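PDB 4LPQ: ErfK/YbiS/YcfS/YnhG family protein from Xylanimonas cellulosilytica, which probably acts as a peptidoglycan L,D-transpeptidase in cell wall biogenesis, the chain here carrying a putative peptidoglycan-binding domain and the catalytic domain. Local coordinates for residues P11-T16 and Y41-Q46; S84-E89 and A99-R104; I90-Q95 and A111-G116; G143-T148 and W155-F160. All coordinates share one frame; numbering follows the deposited sequence.

Contact 1: P11-T16 and Y41-Q46; sequences PQRGST and YGWATQ
Two backbone hydrogen bonds tie G14 and S15 to Y41. G14 N gives to Y41 O, and Y41 N gives to S15 O, both at 2.9 Å. G14 and S15 belong to a type II beta turn from Q12 to S15, in which Q12 O accepts both S15 N and S15 OG. The turn precedes helix 18-30, while G42 is the N-cap of helix 43-56, in the putative peptidoglycan-binding domain.

Van der Waals contact comes next. The Q12-R13 peptide lies over one face of the Y41 ring, with Q12 C 3.3 Å above the ring plane. T45 CG2 sits over the opposite face, toward its rim. With chi1 at -171° the Y41 ring swings out opposite its own N and under the turn. Cut back to an alanine, Y41 would probably leave a gap under the turn and take from T45 CG2 its aromatic neighbour.

R13 lays one face of its guanidinium over the start of the helix, with W43 N 3.4 Å above its plane. One water accepts from R13 N at 2.7 Å and donates to Q46 OE1 at 3.1 Å. A second donates to Q46 OE1 and accepts a weak bond from R13 NH1. The direct bonds across the segments are backbone to backbone, so the pairing depends little on side-chain chemistry, while the polar ends of R13 and Q46 meet through water.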
# COMPACT_ATOMS: atom_id res chain seq x y z
N PRO A 11 4.90 16.28 12.14
CA PRO A 11 4.65 16.22 10.70
C PRO A 11 3.30 15.60 10.36
O PRO A 11 2.94 14.57 10.91
CB PRO A 11 5.78 15.36 10.18
CG PRO A 11 6.85 15.66 11.15
CD PRO A 11 6.21 15.83 12.49
N GLN A 12 2.53 16.29 9.51
CA GLN A 12 1.23 15.84 9.08
C GLN A 12 0.93 16.46 7.73
O GLN A 12 1.66 17.33 7.28
CB GLN A 12 0.17 16.25 10.11
CG GLN A 12 0.06 17.75 10.43
CD GLN A 12 -0.89 18.00 11.55
OE1 GLN A 12 -0.53 18.07 12.73
NE2 GLN A 12 -2.14 18.04 11.20
N ARG A 13 -0.17 16.01 7.10
CA ARG A 13 -0.47 16.52 5.76
C ARG A 13 -0.52 18.04 5.78
O ARG A 13 -1.18 18.62 6.63
CB ARG A 13 -1.81 15.94 5.31
CG ARG A 13 -2.19 16.36 3.90
CD ARG A 13 -1.39 15.66 2.83
NE ARG A 13 -1.69 16.09 1.47
CZ ARG A 13 -2.62 15.54 0.72
NH1 ARG A 13 -3.26 14.49 1.14
NH2 ARG A 13 -2.86 16.03 -0.49
N GLY A 14 0.22 18.67 4.85
CA GLY A 14 0.27 20.11 4.72
C GLY A 14 1.51 20.70 5.37
O GLY A 14 1.80 21.86 5.13
N SER A 15 2.14 19.96 6.26
CA SER A 15 3.35 20.47 6.90
C SER A 15 4.47 20.65 5.87
O SER A 15 4.56 19.92 4.85
CB SER A 15 3.88 19.44 7.94
OG SER A 15 3.03 19.24 9.04
N THR A 16 5.42 21.55 6.20
CA THR A 16 6.65 21.69 5.42
C THR A 16 7.80 21.99 6.38
O THR A 16 7.61 22.48 7.51
CB THR A 16 6.46 22.90 4.46
OG1 THR A 16 7.43 22.96 3.42
CG2 THR A 16 6.64 24.15 5.20
N TYR A 41 4.92 17.77 2.94
CA TYR A 41 4.09 16.60 3.24
C TYR A 41 2.78 16.69 2.45
O TYR A 41 1.79 17.28 2.89
CB TYR A 41 3.89 16.49 4.71
CG TYR A 41 3.25 15.25 5.26
CD1 TYR A 41 2.28 14.56 4.58
CD2 TYR A 41 3.60 14.78 6.52
CE1 TYR A 41 1.57 13.51 5.17
CE2 TYR A 41 2.94 13.74 7.14
CZ TYR A 41 1.94 13.10 6.45
OH TYR A 41 1.23 12.05 7.03
N GLY A 42 2.82 16.13 1.24
CA GLY A 42 1.72 16.01 0.37
C GLY A 42 1.13 14.64 0.27
O GLY A 42 1.30 13.82 1.19
N TRP A 43 0.39 14.39 -0.81
CA TRP A 43 -0.31 13.13 -0.98
C TRP A 43 0.58 11.90 -0.95
O TRP A 43 0.22 10.86 -0.37
CB TRP A 43 -1.17 13.19 -2.24
CG TRP A 43 -2.18 12.17 -2.44
CD1 TRP A 43 -3.50 12.26 -2.20
CD2 TRP A 43 -1.98 10.89 -3.05
NE1 TRP A 43 -4.15 11.09 -2.52
CE2 TRP A 43 -3.22 10.24 -3.07
CE3 TRP A 43 -0.85 10.20 -3.53
CZ2 TRP A 43 -3.40 8.96 -3.55
CZ3 TRP A 43 -1.04 8.92 -4.07
CH2 TRP A 43 -2.30 8.32 -4.02
N ALA A 44 1.73 12.01 -1.66
CA ALA A 44 2.63 10.88 -1.75
C ALA A 44 3.23 10.53 -0.39
O ALA A 44 3.35 9.37 0.01
CB ALA A 44 3.70 11.17 -2.77
N THR A 45 3.57 11.57 0.35
CA THR A 45 4.07 11.37 1.68
C THR A 45 3.02 10.76 2.60
O THR A 45 3.29 9.88 3.42
CB THR A 45 4.64 12.70 2.30
OG1 THR A 45 5.72 13.14 1.51
CG2 THR A 45 5.12 12.52 3.72
N GLN A 46 1.76 11.19 2.40
CA GLN A 46 0.67 10.61 3.16
C GLN A 46 0.59 9.13 2.99
O GLN A 46 0.36 8.38 3.96
CB GLN A 46 -0.66 11.30 2.77
CG GLN A 46 -1.85 10.84 3.56
CD GLN A 46 -1.73 11.39 4.91
OE1 GLN A 46 -2.31 12.38 5.22
NE2 GLN A 46 -0.99 10.71 5.76
O HOH W 1 -4.38 13.43 3.54
O HOH W 2 -1.36 13.72 7.81

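Contact 2: S84-E89 and A99-R104; sequences SGKVVE and AVEDGR
V87 and V100 exchange both backbone hydrogen bonds. V87 N gives to V100 O at 2.9 Å, and V100 N gives to V87 O at 2.9 Å. Next along, D102 N gives to G85 O. The D102 carboxylate returns the grip: OD1 accepts G85 N at 2.9 Å on its anti side. D102 CG is anti to the carbonyl carbon (chi1 -66°), which brings OD1 to G85 N of the 84-89 segment.

These bonds pair the open end of the antiparallel beta hairpin of strands 86-91 and 96-101 in the catalytic domain. A type I' turn from E101 to R104 then leads into strand 104-110. A water bridges G85 O and G103 N beside this turn.

On the face of V87 and V100, V100 CG2 sits 3.8 Å from E89 OE2. The buried E89 carboxylate is held from outside the hairpin: Y207 OH and R81 N reach OE1, and S82 OG reaches OE2. On the other face K86 NZ and E101 OE1 are 4.7 Å apart, and a water 2.8 Å from K86 NZ lies between them. K86 NZ also bonds G197 O, and its charge lies against W196, whose NE1 gives to E101 OE1.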
# COMPACT_ATOMS: atom_id res chain seq x y z
N SER A 84 11.87 -17.29 0.12
CA SER A 84 12.63 -17.29 -1.08
C SER A 84 11.83 -16.77 -2.25
O SER A 84 10.62 -16.84 -2.29
CB SER A 84 13.08 -18.70 -1.39
OG SER A 84 11.96 -19.51 -1.56
N GLY A 85 12.59 -16.17 -3.17
CA GLY A 85 12.08 -15.65 -4.41
C GLY A 85 11.34 -14.38 -4.28
O GLY A 85 11.34 -13.75 -3.21
N LYS A 86 10.76 -13.94 -5.37
CA LYS A 86 10.03 -12.68 -5.42
C LYS A 86 8.57 -12.97 -5.07
O LYS A 86 7.92 -13.84 -5.73
CB LYS A 86 10.20 -12.12 -6.79
CG LYS A 86 9.43 -10.84 -6.93
CD LYS A 86 9.73 -10.07 -8.19
CE LYS A 86 11.05 -9.40 -8.15
NZ LYS A 86 11.34 -8.48 -9.27
N VAL A 87 8.04 -12.24 -4.09
CA VAL A 87 6.66 -12.50 -3.63
C VAL A 87 6.04 -11.15 -3.30
O VAL A 87 6.69 -10.31 -2.71
CB VAL A 87 6.70 -13.45 -2.39
CG1 VAL A 87 5.26 -13.71 -1.92
CG2 VAL A 87 7.50 -14.69 -2.66
N VAL A 88 4.79 -11.00 -3.72
CA VAL A 88 3.97 -9.90 -3.26
C VAL A 88 3.09 -10.41 -2.13
O VAL A 88 2.30 -11.33 -2.32
CB VAL A 88 3.10 -9.37 -4.39
CG1 VAL A 88 2.12 -8.30 -3.90
CG2 VAL A 88 4.00 -8.74 -5.44
N GLU A 89 3.32 -9.88 -0.93
CA GLU A 89 2.54 -10.28 0.22
C GLU A 89 1.57 -9.16 0.54
O GLU A 89 1.95 -7.97 0.60
CB GLU A 89 3.44 -10.55 1.43
CG GLU A 89 4.42 -11.67 1.19
CD GLU A 89 5.21 -12.21 2.40
OE1 GLU A 89 4.73 -11.92 3.54
OE2 GLU A 89 6.26 -12.86 2.16
N ALA A 99 6.57 -5.85 -1.14
CA ALA A 99 7.33 -6.38 -2.26
C ALA A 99 8.51 -7.04 -1.56
O ALA A 99 9.34 -6.39 -0.95
CB ALA A 99 7.75 -5.25 -3.16
N VAL A 100 8.57 -8.35 -1.68
CA VAL A 100 9.52 -9.21 -0.93
C VAL A 100 10.44 -9.97 -1.90
O VAL A 100 9.98 -10.48 -2.93
CB VAL A 100 8.77 -10.21 -0.02
CG1 VAL A 100 9.74 -10.98 0.88
CG2 VAL A 100 7.67 -9.53 0.85
N GLU A 101 11.72 -10.00 -1.61
CA GLU A 101 12.69 -10.80 -2.39
C GLU A 101 13.58 -11.57 -1.44
O GLU A 101 14.23 -11.03 -0.56
CB GLU A 101 13.55 -9.96 -3.25
CG GLU A 101 12.89 -9.26 -4.36
CD GLU A 101 13.95 -8.53 -5.23
OE1 GLU A 101 13.80 -7.30 -5.44
OE2 GLU A 101 14.96 -9.14 -5.52
N ASP A 102 13.56 -12.90 -1.52
CA ASP A 102 14.42 -13.76 -0.72
C ASP A 102 14.24 -13.50 0.78
O ASP A 102 15.21 -13.40 1.54
CB ASP A 102 15.86 -13.67 -1.20
CG ASP A 102 16.06 -14.24 -2.60
OD1 ASP A 102 15.26 -15.12 -3.01
OD2 ASP A 102 17.07 -13.83 -3.23
N GLY A 103 12.97 -13.36 1.18
CA GLY A 103 12.59 -13.16 2.59
C GLY A 103 12.94 -11.79 3.15
O GLY A 103 12.83 -11.57 4.40
N ARG A 104 13.34 -10.85 2.31
CA ARG A 104 13.65 -9.47 2.72
C ARG A 104 12.57 -8.57 2.09
O ARG A 104 12.29 -8.61 0.89
CB ARG A 104 15.03 -9.04 2.13
CG ARG A 104 15.42 -7.55 2.36
CD ARG A 104 16.78 -7.12 1.71
NE ARG A 104 17.03 -7.27 0.23
CZ ARG A 104 16.83 -6.35 -0.73
NH1 ARG A 104 16.31 -5.15 -0.45
NH2 ARG A 104 17.11 -6.65 -2.01
O HOH W 3 10.65 -14.05 -0.37
O HOH W 4 13.82 -7.45 -8.34

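Contact 3: I90-Q95 and A111-G116; sequences IDLDKQ and ASSGNG
A buried side-chain amide joins two loops here: Q95 holds the backbone and hydroxyl of S113. Q95 lies between strands 86-91 and 96-101, and S113 lies in the loop that follows strand 104-110. Q95 OE1 accepts S113 N at 3.0 Å. Q95 NE2 gives to S113 OG at 2.8 Å with an angle of 170°, and the hydroxyl lies in the amide plane. The same NE2 gives to L92 O at 2.8 Å, on a lone pair of that carbonyl. With both its N-H groups used and OE1 engaged, the amide is fixed in rotation. The Q95 chain bends at chi2 (-78°), which swings the amide back over its own turn. Without the amide, as with a leucine in its place, S113 N and L92 O would probably lose these partners, and the S113 hydroxyl would be freer to turn.

Both loops belong to the L,D-transpeptidase catalytic domain. The S113 side chain is about 7 Å from that of C181, the predicted nucleophile, so the contact lies close to the predicted active site.

L92 CD2 packs against S113 OG at 3.4 Å. At the other end A111 N gives to Q95 O at 3.1 Å. K54 NZ, on helix 43-56 of the putative peptidoglycan-binding domain, also bonds Q95 O. The 90-95 turn is shaped by an Asx motif, in which D91 OD1 accepts K94 N at 3.0 Å. S112 OG turns elsewhere, to Y175 O.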
# COMPACT_ATOMS: atom_id res chain seq x y z
N ILE A 90 0.31 -9.51 0.84
CA ILE A 90 -0.67 -8.52 1.20
C ILE A 90 -1.22 -8.93 2.56
O ILE A 90 -1.85 -9.97 2.76
CB ILE A 90 -1.77 -8.47 0.11
CG1 ILE A 90 -1.13 -8.08 -1.27
CG2 ILE A 90 -2.82 -7.46 0.55
CD1 ILE A 90 -1.93 -8.29 -2.48
N ASP A 91 -0.92 -8.05 3.54
CA ASP A 91 -1.36 -8.18 4.91
C ASP A 91 -2.67 -7.51 5.06
O ASP A 91 -2.73 -6.27 5.09
CB ASP A 91 -0.26 -7.66 5.87
CG ASP A 91 -0.61 -7.85 7.32
OD1 ASP A 91 -1.83 -7.89 7.68
OD2 ASP A 91 0.37 -7.95 8.11
N LEU A 92 -3.75 -8.27 5.07
CA LEU A 92 -5.10 -7.72 5.10
C LEU A 92 -5.44 -7.03 6.39
O LEU A 92 -6.15 -6.02 6.38
CB LEU A 92 -6.13 -8.77 4.72
CG LEU A 92 -5.98 -9.37 3.31
CD1 LEU A 92 -6.90 -10.52 3.15
CD2 LEU A 92 -6.18 -8.26 2.25
N ASP A 93 -4.92 -7.51 7.53
CA ASP A 93 -5.16 -6.85 8.79
C ASP A 93 -4.50 -5.47 8.85
O ASP A 93 -5.09 -4.48 9.33
CB ASP A 93 -4.68 -7.69 9.96
CG ASP A 93 -5.55 -8.92 10.21
OD1 ASP A 93 -6.59 -9.15 9.54
OD2 ASP A 93 -5.10 -9.70 11.07
N LYS A 94 -3.28 -5.38 8.38
CA LYS A 94 -2.53 -4.13 8.38
C LYS A 94 -2.80 -3.25 7.17
O LYS A 94 -2.48 -2.06 7.17
CB LYS A 94 -1.03 -4.37 8.54
CG LYS A 94 -0.68 -4.98 9.88
CD LYS A 94 0.82 -5.09 10.09
CE LYS A 94 1.18 -5.48 11.53
NZ LYS A 94 2.65 -5.53 11.76
N GLN A 95 -3.41 -3.81 6.12
CA GLN A 95 -3.71 -3.08 4.91
C GLN A 95 -2.44 -2.51 4.25
O GLN A 95 -2.37 -1.33 3.85
CB GLN A 95 -4.76 -2.01 5.17
CG GLN A 95 -6.15 -2.57 5.55
CD GLN A 95 -6.88 -3.06 4.33
OE1 GLN A 95 -7.29 -2.28 3.46
NE2 GLN A 95 -6.90 -4.39 4.19
N ALA A 111 -1.95 0.08 1.07
CA ALA A 111 -2.94 -0.66 0.29
C ALA A 111 -4.34 -0.51 0.89
O ALA A 111 -4.49 -0.16 2.07
CB ALA A 111 -2.54 -2.16 0.16
N SER A 112 -5.39 -0.82 0.09
CA SER A 112 -6.70 -0.91 0.59
C SER A 112 -7.41 -1.97 -0.16
O SER A 112 -7.46 -2.00 -1.38
CB SER A 112 -7.42 0.45 0.46
OG SER A 112 -8.73 0.42 0.99
N SER A 113 -8.02 -2.92 0.60
CA SER A 113 -8.70 -4.09 0.07
C SER A 113 -10.20 -4.09 0.33
O SER A 113 -10.74 -3.05 0.62
CB SER A 113 -7.99 -5.36 0.53
OG SER A 113 -8.16 -5.52 1.94
N GLY A 114 -10.86 -5.24 0.19
CA GLY A 114 -12.31 -5.25 0.22
C GLY A 114 -12.93 -4.87 1.54
O GLY A 114 -12.45 -5.29 2.57
N ASN A 115 -13.99 -4.11 1.47
CA ASN A 115 -14.67 -3.66 2.67
C ASN A 115 -15.60 -4.66 3.39
O ASN A 115 -16.07 -4.32 4.44
CB ASN A 115 -15.36 -2.33 2.43
CG ASN A 115 -16.58 -2.44 1.59
OD1 ASN A 115 -17.10 -3.50 1.30
ND2 ASN A 115 -17.11 -1.30 1.32
N GLY A 116 -15.77 -5.83 2.78
CA GLY A 116 -16.54 -6.89 3.41
C GLY A 116 -18.02 -6.72 3.34
O GLY A 116 -18.71 -7.57 3.91

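Contact 4: G143-T148 and W155-F160; sequences GMHSST and WRPKYF
G143 O takes the backbone N of R156 at 2.8 Å, and H145 ND1 adds a weak bond to it at 3.4 Å. The first of these bonds crosses the beta hairpin of strands 144-145 and 154-159, part of the catalytic domain. M144 and W155 form its antiparallel non-hydrogen-bonded pair, with their side chains on one face of the sheet.

Residue 144 is selenomethionine. Its side chain crosses that of W155 at about a right angle. M144 CB lies in the ring plane, at the edge. The selenium is also at the edge, 5.4 Å from the centroid of the W155 six-membered ring, as a Met-aromatic contact. M144 CE reaches W155 CE3 at 3.9 Å. The first torsion of W155 is fully extended (chi1 179°), which sets the indole beside the G143-M144 backbone. R156 CG sits over one face of this indole, toward its rim, 3.4 Å above the plane. W155 NE1 bonds N190 OD1, which ties the ring to helix 186-196.

The R156 guanidinium forms salt bridges with D142 and D194 and a cation-pi contact with W193. P157 CD touches G143 O at 3.7 Å. P157 also rests against H167, the predicted proton donor/acceptor, so the hairpin borders the predicted active site. Further along, one water bridges the segments: it donates to S146 O at 2.7 Å and lies 2.6 Å from Y159 OH.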
# COMPACT_ATOMS: atom_id res chain seq x y z
N GLY A 143 -2.41 -0.36 -18.78
CA GLY A 143 -3.10 0.94 -18.99
C GLY A 143 -4.28 1.01 -18.00
O GLY A 143 -4.36 0.30 -16.97
N MSE A 144 -5.21 1.92 -18.25
CA MSE A 144 -6.38 2.16 -17.47
C MSE A 144 -7.52 1.24 -17.96
O MSE A 144 -7.92 1.34 -19.15
CB MSE A 144 -6.70 3.68 -17.58
CG MSE A 144 -7.76 3.97 -16.55
SE MSE A 144 -7.18 4.01 -14.70
CE MSE A 144 -6.44 5.76 -14.52
N HIS A 145 -8.06 0.37 -17.11
CA HIS A 145 -9.11 -0.59 -17.48
C HIS A 145 -10.28 -0.67 -16.57
O HIS A 145 -10.14 -0.44 -15.37
CB HIS A 145 -8.45 -1.98 -17.55
CG HIS A 145 -7.58 -2.11 -18.77
ND1 HIS A 145 -6.22 -1.81 -18.90
CD2 HIS A 145 -7.94 -2.56 -20.00
CE1 HIS A 145 -5.82 -2.02 -20.17
NE2 HIS A 145 -6.83 -2.52 -20.82
N SER A 146 -11.41 -1.07 -17.05
CA SER A 146 -12.60 -1.27 -16.26
C SER A 146 -12.48 -2.62 -15.53
O SER A 146 -11.62 -3.44 -15.89
CB SER A 146 -13.83 -1.27 -17.14
OG SER A 146 -13.79 -2.33 -18.05
N SER A 147 -13.33 -2.79 -14.53
CA SER A 147 -13.43 -3.99 -13.73
C SER A 147 -14.82 -4.53 -13.63
O SER A 147 -15.73 -3.71 -13.41
CB SER A 147 -12.91 -3.70 -12.33
OG SER A 147 -13.06 -4.80 -11.44
N THR A 148 -14.97 -5.84 -13.64
CA THR A 148 -16.30 -6.44 -13.29
C THR A 148 -16.63 -6.34 -11.81
O THR A 148 -17.81 -6.41 -11.45
CB THR A 148 -16.40 -7.96 -13.77
OG1 THR A 148 -15.39 -8.85 -13.18
CG2 THR A 148 -16.22 -7.99 -15.26
N TRP A 155 -5.78 1.21 -12.65
CA TRP A 155 -4.52 1.55 -13.33
C TRP A 155 -3.55 0.40 -13.33
O TRP A 155 -3.11 -0.04 -12.24
CB TRP A 155 -3.89 2.82 -12.71
CG TRP A 155 -2.59 3.20 -13.34
CD1 TRP A 155 -1.37 3.15 -12.74
CD2 TRP A 155 -2.40 3.70 -14.66
NE1 TRP A 155 -0.41 3.61 -13.64
CE2 TRP A 155 -1.03 3.96 -14.81
CE3 TRP A 155 -3.25 3.93 -15.76
CZ2 TRP A 155 -0.50 4.40 -16.01
CZ3 TRP A 155 -2.73 4.33 -16.94
CH2 TRP A 155 -1.36 4.59 -17.06
N ARG A 156 -3.22 -0.13 -14.49
CA ARG A 156 -2.23 -1.18 -14.64
C ARG A 156 -2.50 -2.37 -13.73
O ARG A 156 -1.57 -2.81 -13.02
CB ARG A 156 -0.84 -0.59 -14.55
CG ARG A 156 -0.55 0.61 -15.46
CD ARG A 156 0.88 1.06 -15.37
NE ARG A 156 1.81 0.21 -16.05
CZ ARG A 156 3.10 0.38 -15.99
NH1 ARG A 156 3.64 1.22 -15.16
NH2 ARG A 156 3.88 -0.35 -16.81
N PRO A 157 -3.70 -2.96 -13.81
CA PRO A 157 -3.95 -4.16 -12.98
C PRO A 157 -3.07 -5.37 -13.33
O PRO A 157 -2.85 -5.67 -14.48
CB PRO A 157 -5.42 -4.40 -13.25
CG PRO A 157 -5.66 -3.88 -14.65
CD PRO A 157 -4.84 -2.63 -14.70
N LYS A 158 -2.72 -6.03 -12.24
CA LYS A 158 -2.08 -7.32 -12.26
C LYS A 158 -3.03 -8.32 -11.57
O LYS A 158 -3.32 -8.17 -10.35
CB LYS A 158 -0.76 -7.33 -11.58
CG LYS A 158 0.26 -6.50 -12.31
CD LYS A 158 1.56 -6.95 -12.24
CE LYS A 158 2.55 -6.10 -12.95
NZ LYS A 158 3.44 -6.83 -13.91
N TYR A 159 -3.64 -9.20 -12.33
CA TYR A 159 -4.69 -10.05 -11.87
C TYR A 159 -4.11 -11.33 -11.25
O TYR A 159 -3.22 -11.94 -11.83
CB TYR A 159 -5.62 -10.46 -13.01
CG TYR A 159 -6.30 -9.35 -13.66
CD1 TYR A 159 -5.68 -8.56 -14.60
CD2 TYR A 159 -7.61 -9.06 -13.35
CE1 TYR A 159 -6.31 -7.49 -15.20
CE2 TYR A 159 -8.28 -8.00 -13.98
CZ TYR A 159 -7.63 -7.23 -14.93
OH TYR A 159 -8.26 -6.15 -15.57
N PHE A 160 -4.61 -11.73 -10.08
CA PHE A 160 -4.15 -12.92 -9.39
C PHE A 160 -5.20 -13.96 -9.11
O PHE A 160 -4.83 -15.11 -8.79
CB PHE A 160 -3.36 -12.60 -8.10
CG PHE A 160 -4.22 -11.85 -7.07
CD1 PHE A 160 -4.99 -12.53 -6.14
CD2 PHE A 160 -4.24 -10.47 -7.00
CE1 PHE A 160 -5.75 -11.89 -5.20
CE2 PHE A 160 -5.02 -9.83 -6.08
CZ PHE A 160 -5.78 -10.53 -5.21
O HOH W 5 -10.81 -6.00 -15.61

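How the contacts relate
Contact 1 includes 41-46, in the putative peptidoglycan-binding domain; contacts 2, 3 and 4 lie in the catalytic domain. Contacts 2 and 3 share strand 86-91: contact 2 pairs its first part, and contact 3 takes over at its end. Their centres are 19 Å apart. Contacts 3 and 4 approach the predicted active site from different elements. S113 of contact 3 and Y159 of contact 4 have side chains about 7 and 6 Å from that of C181. The side chains of P157 (contact 4) and W43 (contact 1) are about 4 and 11 Å from that of H167. Contact 2 lies away from these sites, its centre 29 Å from that of contact 1.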